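Local coordinates for protein putative glutathionylspermidine synthase (PDB 3N6X) that is probably an ATP-dependent ligase of the circularly permuted ATP-grasp family, named a putative glutathionylspermidine synthase, whose substrates are not established, at residues S41-Q44 with E45-L49; L149-T152 with G153-D156; I273-R276 with I277-F281. One frame throughout, in Å; residues are numbered along the deposited sequence.

Contact 1: S41-Q44 with E45-L49; sequences SKRQ and EAELL
Arg43 NE gives its hydrogen to Glu47 OE2 at 2.8 Å, one helical turn further on, and this pair of opposite charges is a salt bridge as well as a hydrogen bond. The bond is somewhat bent, 138° at the hydrogen, and reaches the carboxylate on its syn side, though well out of its plane. Arg43 NH2 lies 3.4 Å from the same OE2, close enough to add to the attraction, while the guanidinium and carboxylate planes stand 60° apart. The two chains get there differently. Arg43 sends CG anti to its own backbone N (chi1 -159°) and then bends at chi3, which turns the guanidinium back toward the helix start and leaves NE facing Glu47. Glu47 runs extended beyond CG, and its CG rests 3.4 Å from Arg43 O. Both residues suit a helix surface, where long charged chains four apart can pair.

The backbone here is plain alpha-helix: the nitrogens of Glu45, Ala46, Glu47 and Leu48 each bond the carbonyl oxygen four residues earlier, the last from Leu48 N to Gln44 O at 2.9 Å. Ala46, with its single methyl, adds little bulk over the Lys42 carbonyl. Ser41 is the N-cap, and its hydroxyl OG donates to Gln44 OE1 at 2.7 Å, from above the amide plane. This draws the glutamine back over the helix start, a course its bend at chi2 permits.

Glu45 turns to the protein, where OE2 accepts from Val74 N; Asp73 OD1 nearby would probably make its charge costlier. Leu48 and Glu45 pack on the loop residue Leu39, and Gln44 lies on Gln37. Through the backbone bond of Lys42 with Val418, the first turn of helix 42-53 joins strand 413-418 of the nine-stranded mixed sheet.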
ATOM      1  N   SER A  41      20.903   0.479  22.455  1.00 77.76           N
ATOM      2  CA  SER A  41      20.216   1.733  22.128  1.00 76.63           C
ATOM      3  C   SER A  41      20.365   2.078  20.619  1.00 78.50           C
ATOM      4  O   SER A  41      21.014   1.333  19.878  1.00 77.91           O
ATOM      5  CB  SER A  41      20.760   2.872  22.989  1.00 79.58           C
ATOM      6  OG  SER A  41      22.127   3.126  22.706  1.00 87.62           O
ATOM      7  N   LYS A  42      19.763   3.214  20.181  1.00 73.40           N
ATOM      8  CA  LYS A  42      19.833   3.714  18.798  1.00 72.82           C
ATOM      9  C   LYS A  42      21.301   4.003  18.364  1.00 76.52           C
ATOM     10  O   LYS A  42      21.671   3.706  17.225  1.00 75.83           O
ATOM     11  CB  LYS A  42      18.965   4.985  18.655  1.00 74.78           C
ATOM     12  CG  LYS A  42      19.024   5.667  17.294  1.00 87.52           C
ATOM     13  CD  LYS A  42      18.520   7.098  17.386  1.00 97.06           C
ATOM     14  CE  LYS A  42      19.459   8.079  16.727  1.00106.53           C
ATOM     15  NZ  LYS A  42      19.081   9.487  17.023  1.00113.99           N
ATOM     16  N   ARG A  43      22.121   4.589  19.281  1.00 72.59           N
ATOM     17  CA  ARG A  43      23.523   4.944  19.007  1.00 71.94           C
ATOM     18  C   ARG A  43      24.381   3.710  18.702  1.00 72.46           C
ATOM     19  O   ARG A  43      25.156   3.723  17.744  1.00 70.80           O
ATOM     20  CB  ARG A  43      24.123   5.738  20.179  1.00 74.14           C
ATOM     21  CG  ARG A  43      25.349   6.565  19.790  1.00 88.94           C
ATOM     22  CD  ARG A  43      26.269   6.805  20.977  1.00106.12           C
ATOM     23  NE  ARG A  43      27.197   5.690  21.189  1.00118.74           N
ATOM     24  CZ  ARG A  43      27.042   4.753  22.123  1.00134.35           C
ATOM     25  NH1 ARG A  43      25.999   4.792  22.945  1.00122.01           N
ATOM     26  NH2 ARG A  43      27.930   3.776  22.245  1.00119.97           N
ATOM     27  N   GLN A  44      24.229   2.644  19.507  1.00 68.11           N
ATOM     28  CA  GLN A  44      24.964   1.392  19.317  1.00 67.35           C
ATOM     29  C   GLN A  44      24.464   0.630  18.079  1.00 68.58           C
ATOM     30  O   GLN A  44      25.263  -0.019  17.394  1.00 67.84           O
ATOM     31  CB  GLN A  44      24.896   0.526  20.578  1.00 68.79           C
ATOM     32  CG  GLN A  44      25.761   1.070  21.720  1.00 90.10           C
ATOM     33  CD  GLN A  44      25.031   1.093  23.046  1.00115.69           C
ATOM     34  OE1 GLN A  44      23.797   1.083  23.113  1.00111.73           O
ATOM     35  NE2 GLN A  44      25.786   1.153  24.135  1.00110.49           N
ATOM     36  N   GLU A  45      23.156   0.766  17.760  1.00 62.91           N
ATOM     37  CA  GLU A  45      22.557   0.183  16.555  1.00 61.91           C
ATOM     38  C   GLU A  45      23.129   0.889  15.301  1.00 63.82           C
ATOM     39  O   GLU A  45      23.472   0.219  14.320  1.00 62.48           O
ATOM     40  CB  GLU A  45      21.016   0.311  16.600  1.00 63.00           C
ATOM     41  CG  GLU A  45      20.316  -0.199  15.351  1.00 68.92           C
ATOM     42  CD  GLU A  45      18.935   0.380  15.115  1.00 87.66           C
ATOM     43  OE1 GLU A  45      18.790   1.624  15.176  1.00 69.66           O
ATOM     44  OE2 GLU A  45      18.006  -0.407  14.820  1.00 83.32           O
ATOM     45  N   ALA A  46      23.261   2.243  15.362  1.00 59.51           N
ATOM     46  CA  ALA A  46      23.822   3.059  14.274  1.00 59.29           C
ATOM     47  C   ALA A  46      25.311   2.739  14.060  1.00 64.01           C
ATOM     48  O   ALA A  46      25.795   2.770  12.922  1.00 63.64           O
ATOM     49  CB  ALA A  46      23.645   4.534  14.585  1.00 59.80           C
ATOM     50  N   GLU A  47      26.030   2.413  15.160  1.00 60.54           N
ATOM     51  CA  GLU A  47      27.434   2.031  15.115  1.00 60.11           C
ATOM     52  C   GLU A  47      27.582   0.652  14.461  1.00 62.06           C
ATOM     53  O   GLU A  47      28.436   0.482  13.583  1.00 60.83           O
ATOM     54  CB  GLU A  47      28.037   2.034  16.528  1.00 61.78           C
ATOM     55  CG  GLU A  47      28.478   3.415  16.992  1.00 75.76           C
ATOM     56  CD  GLU A  47      28.810   3.533  18.470  1.00108.18           C
ATOM     57  OE1 GLU A  47      29.329   2.550  19.050  1.00116.01           O
ATOM     58  OE2 GLU A  47      28.590   4.627  19.038  1.00100.14           O
ATOM     59  N   LEU A  48      26.699  -0.319  14.851  1.00 57.37           N
ATOM     60  CA  LEU A  48      26.663  -1.677  14.290  1.00 56.95           C
ATOM     61  C   LEU A  48      26.392  -1.619  12.771  1.00 60.88           C
ATOM     62  O   LEU A  48      27.099  -2.263  11.992  1.00 60.20           O
ATOM     63  CB  LEU A  48      25.569  -2.522  15.001  1.00 56.88           C
ATOM     64  CG  LEU A  48      25.530  -4.038  14.665  1.00 61.44           C
ATOM     65  CD1 LEU A  48      24.975  -4.839  15.834  1.00 61.77           C
ATOM     66  CD2 LEU A  48      24.692  -4.315  13.410  1.00 62.22           C
ATOM     67  N   LEU A  49      25.372  -0.838  12.363  1.00 57.48           N
ATOM     68  CA  LEU A  49      24.989  -0.695  10.959  1.00 57.31           C
ATOM     69  C   LEU A  49      26.083  -0.060  10.107  1.00 59.92           C
ATOM     70  O   LEU A  49      26.256  -0.447   8.952  1.00 58.67           O
ATOM     71  CB  LEU A  49      23.663   0.068  10.827  1.00 57.28           C
ATOM     72  CG  LEU A  49      22.416  -0.745  11.196  1.00 62.17           C
ATOM     73  CD1 LEU A  49      21.293   0.158  11.673  1.00 62.72           C
ATOM     74  CD2 LEU A  49      21.957  -1.604  10.032  1.00 64.23           C
TER

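Contact 2: L149-T152 with G153-D156; sequences LVRT and GEND
Arg151 reaches forward over the turn that follows it and takes two successive backbone carbonyls with its guanidinium. NE bonds Gly153 O at 2.8 Å and NH2 bonds Glu154 O at 2.8 Å, both oxygens lying at the edge of the group and near its plane. An extended chain from CG to NE, with CG anti to the backbone N (chi1 -165°), gives it the length to do this, and the aliphatic part passes Gly153 O with CG at 3.2 Å. Two glutamates complete the grip on the guanidinium: Glu12 at NH1 and Glu83 at NH2, both in salt bridges. Along the backbone, Thr152 N bonds Asp156 O at 3.0 Å, while Arg151 CA makes a CH...O contact with that oxygen. Thr152 OG1 meets Asp156 CB. Glycine suits position 153, because a beta carbon there would run into Asp156 OD2.

A step further out, Arg21 pairs with Glu154 OE1; the glutamates probably offset its nearness to Arg151. Phe157 and Leu79 pack against Arg151.

With Val150 backbone-bonded to Tyr158, this is a beta-hairpin: the antiparallel strands 144-151 and 157-163 of the mixed sheet are joined by a short loop whose carbonyls an arginine ties down.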
ATOM      1  N   LEU A 149      -2.684  -1.159   7.131  1.00 40.10           N
ATOM      2  CA  LEU A 149      -3.276  -1.737   8.342  1.00 39.90           C
ATOM      3  C   LEU A 149      -2.617  -1.246   9.596  1.00 44.05           C
ATOM      4  O   LEU A 149      -1.399  -1.072   9.633  1.00 43.52           O
ATOM      5  CB  LEU A 149      -3.174  -3.275   8.313  1.00 39.85           C
ATOM      6  CG  LEU A 149      -3.862  -3.973   7.174  1.00 44.80           C
ATOM      7  CD1 LEU A 149      -3.280  -5.343   6.964  1.00 44.51           C
ATOM      8  CD2 LEU A 149      -5.346  -4.076   7.422  1.00 47.29           C
ATOM      9  N   VAL A 150      -3.407  -1.123  10.666  1.00 41.10           N
ATOM     10  CA  VAL A 150      -2.920  -0.764  11.997  1.00 41.22           C
ATOM     11  C   VAL A 150      -3.489  -1.745  13.007  1.00 49.11           C
ATOM     12  O   VAL A 150      -4.561  -2.316  12.782  1.00 46.94           O
ATOM     13  CB  VAL A 150      -3.198   0.714  12.391  1.00 43.71           C
ATOM     14  CG1 VAL A 150      -2.452   1.682  11.479  1.00 42.97           C
ATOM     15  CG2 VAL A 150      -4.698   1.024  12.427  1.00 43.18           C
ATOM     16  N   ARG A 151      -2.756  -1.979  14.088  1.00 51.02           N
ATOM     17  CA  ARG A 151      -3.163  -2.917  15.134  1.00 53.01           C
ATOM     18  C   ARG A 151      -3.498  -2.151  16.424  1.00 61.79           C
ATOM     19  O   ARG A 151      -2.815  -1.185  16.751  1.00 62.30           O
ATOM     20  CB  ARG A 151      -2.035  -3.915  15.385  1.00 52.51           C
ATOM     21  CG  ARG A 151      -2.451  -5.127  16.170  1.00 63.44           C
ATOM     22  CD  ARG A 151      -1.271  -6.034  16.429  1.00 70.49           C
ATOM     23  NE  ARG A 151      -1.687  -7.306  17.018  1.00 71.68           N
ATOM     24  CZ  ARG A 151      -0.942  -8.404  17.009  1.00 76.77           C
ATOM     25  NH1 ARG A 151       0.260  -8.397  16.441  1.00 45.68           N
ATOM     26  NH2 ARG A 151      -1.394  -9.522  17.558  1.00 68.75           N
ATOM     27  N   THR A 152      -4.562  -2.550  17.130  1.00 61.19           N
ATOM     28  CA  THR A 152      -4.917  -1.910  18.402  1.00 62.68           C
ATOM     29  C   THR A 152      -4.909  -2.916  19.567  1.00 70.92           C
ATOM     30  O   THR A 152      -4.780  -2.517  20.728  1.00 70.78           O
ATOM     31  CB  THR A 152      -6.236  -1.112  18.298  1.00 67.20           C
ATOM     32  OG1 THR A 152      -7.275  -1.963  17.815  1.00 67.52           O
ATOM     33  CG2 THR A 152      -6.107   0.132  17.420  1.00 62.46           C
ATOM     34  N   GLY A 153      -5.029  -4.203  19.237  1.00 70.28           N
ATOM     35  CA  GLY A 153      -5.040  -5.282  20.219  1.00 71.42           C
ATOM     36  C   GLY A 153      -4.433  -6.578  19.711  1.00 77.72           C
ATOM     37  O   GLY A 153      -3.778  -6.596  18.662  1.00 77.26           O
ATOM     38  N   GLU A 154      -4.634  -7.678  20.474  1.00 75.04           N
ATOM     39  CA  GLU A 154      -4.133  -9.016  20.133  1.00 74.98           C
ATOM     40  C   GLU A 154      -4.803  -9.514  18.849  1.00 77.39           C
ATOM     41  O   GLU A 154      -4.126 -10.030  17.953  1.00 76.16           O
ATOM     42  CB  GLU A 154      -4.398 -10.000  21.302  1.00 76.43           C
ATOM     43  CG  GLU A 154      -3.878 -11.417  21.076  1.00 87.61           C
ATOM     44  CD  GLU A 154      -2.396 -11.645  21.337  1.00112.12           C
ATOM     45  OE1 GLU A 154      -1.718 -10.714  21.833  1.00107.38           O
ATOM     46  OE2 GLU A 154      -1.919 -12.770  21.061  1.00107.31           O
ATOM     47  N   ASN A 155      -6.129  -9.326  18.757  1.00 73.61           N
ATOM     48  CA  ASN A 155      -6.922  -9.741  17.607  1.00 73.26           C
ATOM     49  C   ASN A 155      -7.699  -8.544  17.002  1.00 75.16           C
ATOM     50  O   ASN A 155      -8.807  -8.727  16.483  1.00 75.14           O
ATOM     51  CB  ASN A 155      -7.874 -10.880  18.007  1.00 75.17           C
ATOM     52  N   ASP A 156      -7.102  -7.328  17.051  1.00 69.54           N
ATOM     53  CA  ASP A 156      -7.744  -6.114  16.525  1.00 68.42           C
ATOM     54  C   ASP A 156      -6.907  -5.419  15.436  1.00 66.84           C
ATOM     55  O   ASP A 156      -5.816  -4.920  15.718  1.00 65.97           O
ATOM     56  CB  ASP A 156      -8.090  -5.136  17.663  1.00 71.01           C
ATOM     57  CG  ASP A 156      -9.003  -5.729  18.722  1.00 87.57           C
ATOM     58  OD1 ASP A 156     -10.226  -5.830  18.465  1.00 88.37           O
ATOM     59  OD2 ASP A 156      -8.493  -6.097  19.808  1.00 96.70           O
TER

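Contact 3: I273-R276 with I277-F281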
ATOM      1  N   ILE A 273       0.797  -4.555 -20.147  1.00 26.70           N
ATOM      2  CA  ILE A 273       1.606  -3.443 -19.637  1.00 26.58           C
ATOM      3  C   ILE A 273       1.344  -3.269 -18.148  1.00 30.52           C
ATOM      4  O   ILE A 273       0.205  -2.983 -17.741  1.00 29.13           O
ATOM      5  CB  ILE A 273       1.330  -2.112 -20.402  1.00 28.97           C
ATOM      6  CG1 ILE A 273       1.730  -2.208 -21.883  1.00 28.30           C
ATOM      7  CG2 ILE A 273       2.031  -0.931 -19.706  1.00 29.44           C
ATOM      8  CD1 ILE A 273       1.021  -1.150 -22.792  1.00 27.64           C
ATOM      9  N   TYR A 274       2.383  -3.442 -17.339  1.00 26.66           N
ATOM     10  CA  TYR A 274       2.311  -3.162 -15.924  1.00 25.92           C
ATOM     11  C   TYR A 274       2.574  -1.674 -15.826  1.00 30.48           C
ATOM     12  O   TYR A 274       3.704  -1.233 -16.031  1.00 27.74           O
ATOM     13  CB  TYR A 274       3.366  -4.004 -15.165  1.00 26.72           C
ATOM     14  CG  TYR A 274       3.571  -3.662 -13.700  1.00 27.11           C
ATOM     15  CD1 TYR A 274       2.534  -3.133 -12.933  1.00 29.13           C
ATOM     16  CD2 TYR A 274       4.754  -3.991 -13.050  1.00 27.31           C
ATOM     17  CE1 TYR A 274       2.722  -2.807 -11.589  1.00 29.69           C
ATOM     18  CE2 TYR A 274       4.944  -3.701 -11.697  1.00 27.99           C
ATOM     19  CZ  TYR A 274       3.928  -3.097 -10.973  1.00 36.14           C
ATOM     20  OH  TYR A 274       4.118  -2.800  -9.639  1.00 35.22           O
ATOM     21  N   ARG A 275       1.496  -0.876 -15.716  1.00 31.70           N
ATOM     22  CA  ARG A 275       1.652   0.582 -15.746  1.00 32.67           C
ATOM     23  C   ARG A 275       1.999   1.188 -14.401  1.00 36.58           C
ATOM     24  O   ARG A 275       1.304   0.951 -13.408  1.00 36.14           O
ATOM     25  CB  ARG A 275       0.439   1.298 -16.417  1.00 33.93           C
ATOM     26  CG  ARG A 275      -0.900   1.085 -15.734  1.00 41.43           C
ATOM     27  CD  ARG A 275      -1.695   2.372 -15.620  1.00 44.89           C
ATOM     28  NE  ARG A 275      -2.933   2.171 -14.862  1.00 43.90           N
ATOM     29  CZ  ARG A 275      -3.201   2.763 -13.699  1.00 62.09           C
ATOM     30  NH1 ARG A 275      -2.345   3.632 -13.175  1.00 45.28           N
ATOM     31  NH2 ARG A 275      -4.341   2.507 -13.062  1.00 51.70           N
ATOM     32  N   ARG A 276       3.093   1.953 -14.359  1.00 32.29           N
ATOM     33  CA  ARG A 276       3.475   2.680 -13.156  1.00 31.50           C
ATOM     34  C   ARG A 276       3.365   4.186 -13.426  1.00 35.25           C
ATOM     35  O   ARG A 276       4.108   4.995 -12.873  1.00 35.63           O
ATOM     36  CB  ARG A 276       4.867   2.246 -12.642  1.00 29.02           C
ATOM     37  CG  ARG A 276       4.903   0.794 -12.098  1.00 29.06           C
ATOM     38  CD  ARG A 276       4.052   0.582 -10.833  1.00 32.51           C
ATOM     39  NE  ARG A 276       4.561   1.353  -9.692  1.00 32.96           N
ATOM     40  CZ  ARG A 276       5.365   0.859  -8.759  1.00 41.38           C
ATOM     41  NH1 ARG A 276       5.716  -0.421  -8.785  1.00 31.60           N
ATOM     42  NH2 ARG A 276       5.817   1.638  -7.785  1.00 26.08           N
ATOM     43  N   ILE A 277       2.418   4.540 -14.289  1.00 32.46           N
ATOM     44  CA  ILE A 277       2.080   5.916 -14.658  1.00 33.50           C
ATOM     45  C   ILE A 277       0.595   6.126 -14.316  1.00 40.31           C
ATOM     46  O   ILE A 277      -0.187   5.187 -14.448  1.00 40.60           O
ATOM     47  CB  ILE A 277       2.354   6.141 -16.184  1.00 36.35           C
ATOM     48  CG1 ILE A 277       3.855   5.988 -16.507  1.00 36.40           C
ATOM     49  CG2 ILE A 277       1.831   7.482 -16.648  1.00 38.21           C
ATOM     50  CD1 ILE A 277       4.245   6.301 -17.912  1.00 44.48           C
ATOM     51  N   ASP A 278       0.205   7.342 -13.870  1.00 37.91           N
ATOM     52  CA  ASP A 278      -1.205   7.637 -13.571  1.00 38.05           C
ATOM     53  C   ASP A 278      -2.036   7.623 -14.840  1.00 41.70           C
ATOM     54  O   ASP A 278      -1.526   7.976 -15.908  1.00 40.81           O
ATOM     55  CB  ASP A 278      -1.336   9.002 -12.888  1.00 41.04           C
ATOM     56  CG  ASP A 278      -0.857   9.031 -11.450  1.00 62.78           C
ATOM     57  OD1 ASP A 278      -1.146   8.057 -10.702  1.00 65.00           O
ATOM     58  OD2 ASP A 278      -0.264  10.057 -11.046  1.00 72.70           O
ATOM     59  N   ASP A 279      -3.334   7.236 -14.726  1.00 39.62           N
ATOM     60  CA  ASP A 279      -4.309   7.234 -15.840  1.00 41.05           C
ATOM     61  C   ASP A 279      -4.179   8.463 -16.698  1.00 46.15           C
ATOM     62  O   ASP A 279      -4.131   8.365 -17.911  1.00 46.96           O
ATOM     63  CB  ASP A 279      -5.756   7.204 -15.286  1.00 44.00           C
ATOM     64  CG  ASP A 279      -6.203   5.877 -14.760  1.00 51.89           C
ATOM     65  OD1 ASP A 279      -5.455   4.893 -14.926  1.00 53.37           O
ATOM     66  OD2 ASP A 279      -7.318   5.808 -14.207  1.00 54.52           O
ATOM     67  N   ASP A 280      -4.201   9.631 -16.060  1.00 43.99           N
ATOM     68  CA  ASP A 280      -4.172  10.941 -16.702  1.00 44.23           C
ATOM     69  C   ASP A 280      -3.060  11.108 -17.715  1.00 43.78           C
ATOM     70  O   ASP A 280      -3.191  11.925 -18.621  1.00 43.51           O
ATOM     71  CB  ASP A 280      -4.041  12.032 -15.629  1.00 47.39           C
ATOM     72  CG  ASP A 280      -5.350  12.503 -15.076  1.00 71.59           C
ATOM     73  OD1 ASP A 280      -6.351  12.477 -15.822  1.00 75.17           O
ATOM     74  OD2 ASP A 280      -5.365  12.978 -13.918  1.00 84.21           O
ATOM     75  N   PHE A 281      -1.943  10.389 -17.536  1.00 37.46           N
ATOM     76  CA  PHE A 281      -0.739  10.568 -18.353  1.00 35.92           C
ATOM     77  C   PHE A 281      -0.462   9.469 -19.384  1.00 40.83           C
ATOM     78  O   PHE A 281       0.542   9.562 -20.088  1.00 40.99           O
ATOM     79  CB  PHE A 281       0.477  10.733 -17.439  1.00 36.84           C
ATOM     80  CG  PHE A 281       0.544  12.061 -16.734  1.00 37.98           C
ATOM     81  CD1 PHE A 281      -0.149  12.273 -15.547  1.00 40.70           C
ATOM     82  CD2 PHE A 281       1.333  13.094 -17.233  1.00 39.87           C
ATOM     83  CE1 PHE A 281      -0.078  13.500 -14.888  1.00 42.03           C
ATOM     84  CE2 PHE A 281       1.401  14.321 -16.576  1.00 42.91           C
ATOM     85  CZ  PHE A 281       0.689  14.520 -15.411  1.00 41.49           C
TER
HETATM   86  O   HOH W   1      -6.392   4.225 -11.684  1.00 42.37           O
HETATM   87  O   HOH W   2      -3.680   5.793 -11.926  1.00 51.25           O
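Arg275 and Asp279 meet with their flat groups steeply inclined, guanidinium to carboxylate 61°. Asp279 OD1 lies over one face of the guanidinium, 3.2 Å from NH2, so this salt bridge rests on charge alone and no N-H points at the oxygen. The edge is used differently: NH1 donates to Ile277 O at 2.9 Å, with an angle of 151° at the hydrogen. CG sits between the backbone N and the carbonyl carbon (chi1 61°), and a bend at chi2 then brings the group over the following loop. Two waters bridge the pair, each by a weak bond from the arginine: one donates onward to Asp279 OD2, the other also accepts from Asp279 N.

Arginine suits this place because its remaining N-H groups serve more carbonyls, NE that of Asn311 and NH2 that of Ala312; Gly314 N holds Asp279 OD2. A leucine in place of Arg275 would probably leave the oxygens of Ile277, Asn311 and Ala312 without these donors and Asp279 OD1 without the charge over which it sits.

Arg276 folds the other way, its CG 4.1 Å above the plane of the Tyr274 ring, toward the rim, and its NH1 bonded to Tyr274 OH; NH2 pairs with Glu234. Apolar Ile277 packs on Leu223 and Pro225.

The arrangement marks a strand end in an alpha/beta sheet: 268-275 runs parallel to 220-223 and 308-310, and Arg275 ties its loop to residues following 308-310.

In the fold
The three contacts do not touch. Contacts 2 and 3 both belong to the ATP-grasp part of the sequence, with the middle of the molecule between them; their centres are 34 Å apart and their nearest atoms about 17 Å. Contact 1 is peripheral, its centre 29 Å from that of contact 2 and 40 Å from that of contact 3. Strand 413-418 links the first two: Lys42 bonds Val418, and Arg151 bonds Ser412 just before it. Glycerols about 4 Å from the Asp156 side chain and about 3 Å from that of Asp278, and a sulfate near the latter, probably come from the crystallisation liquor and place no contact in a catalytic site.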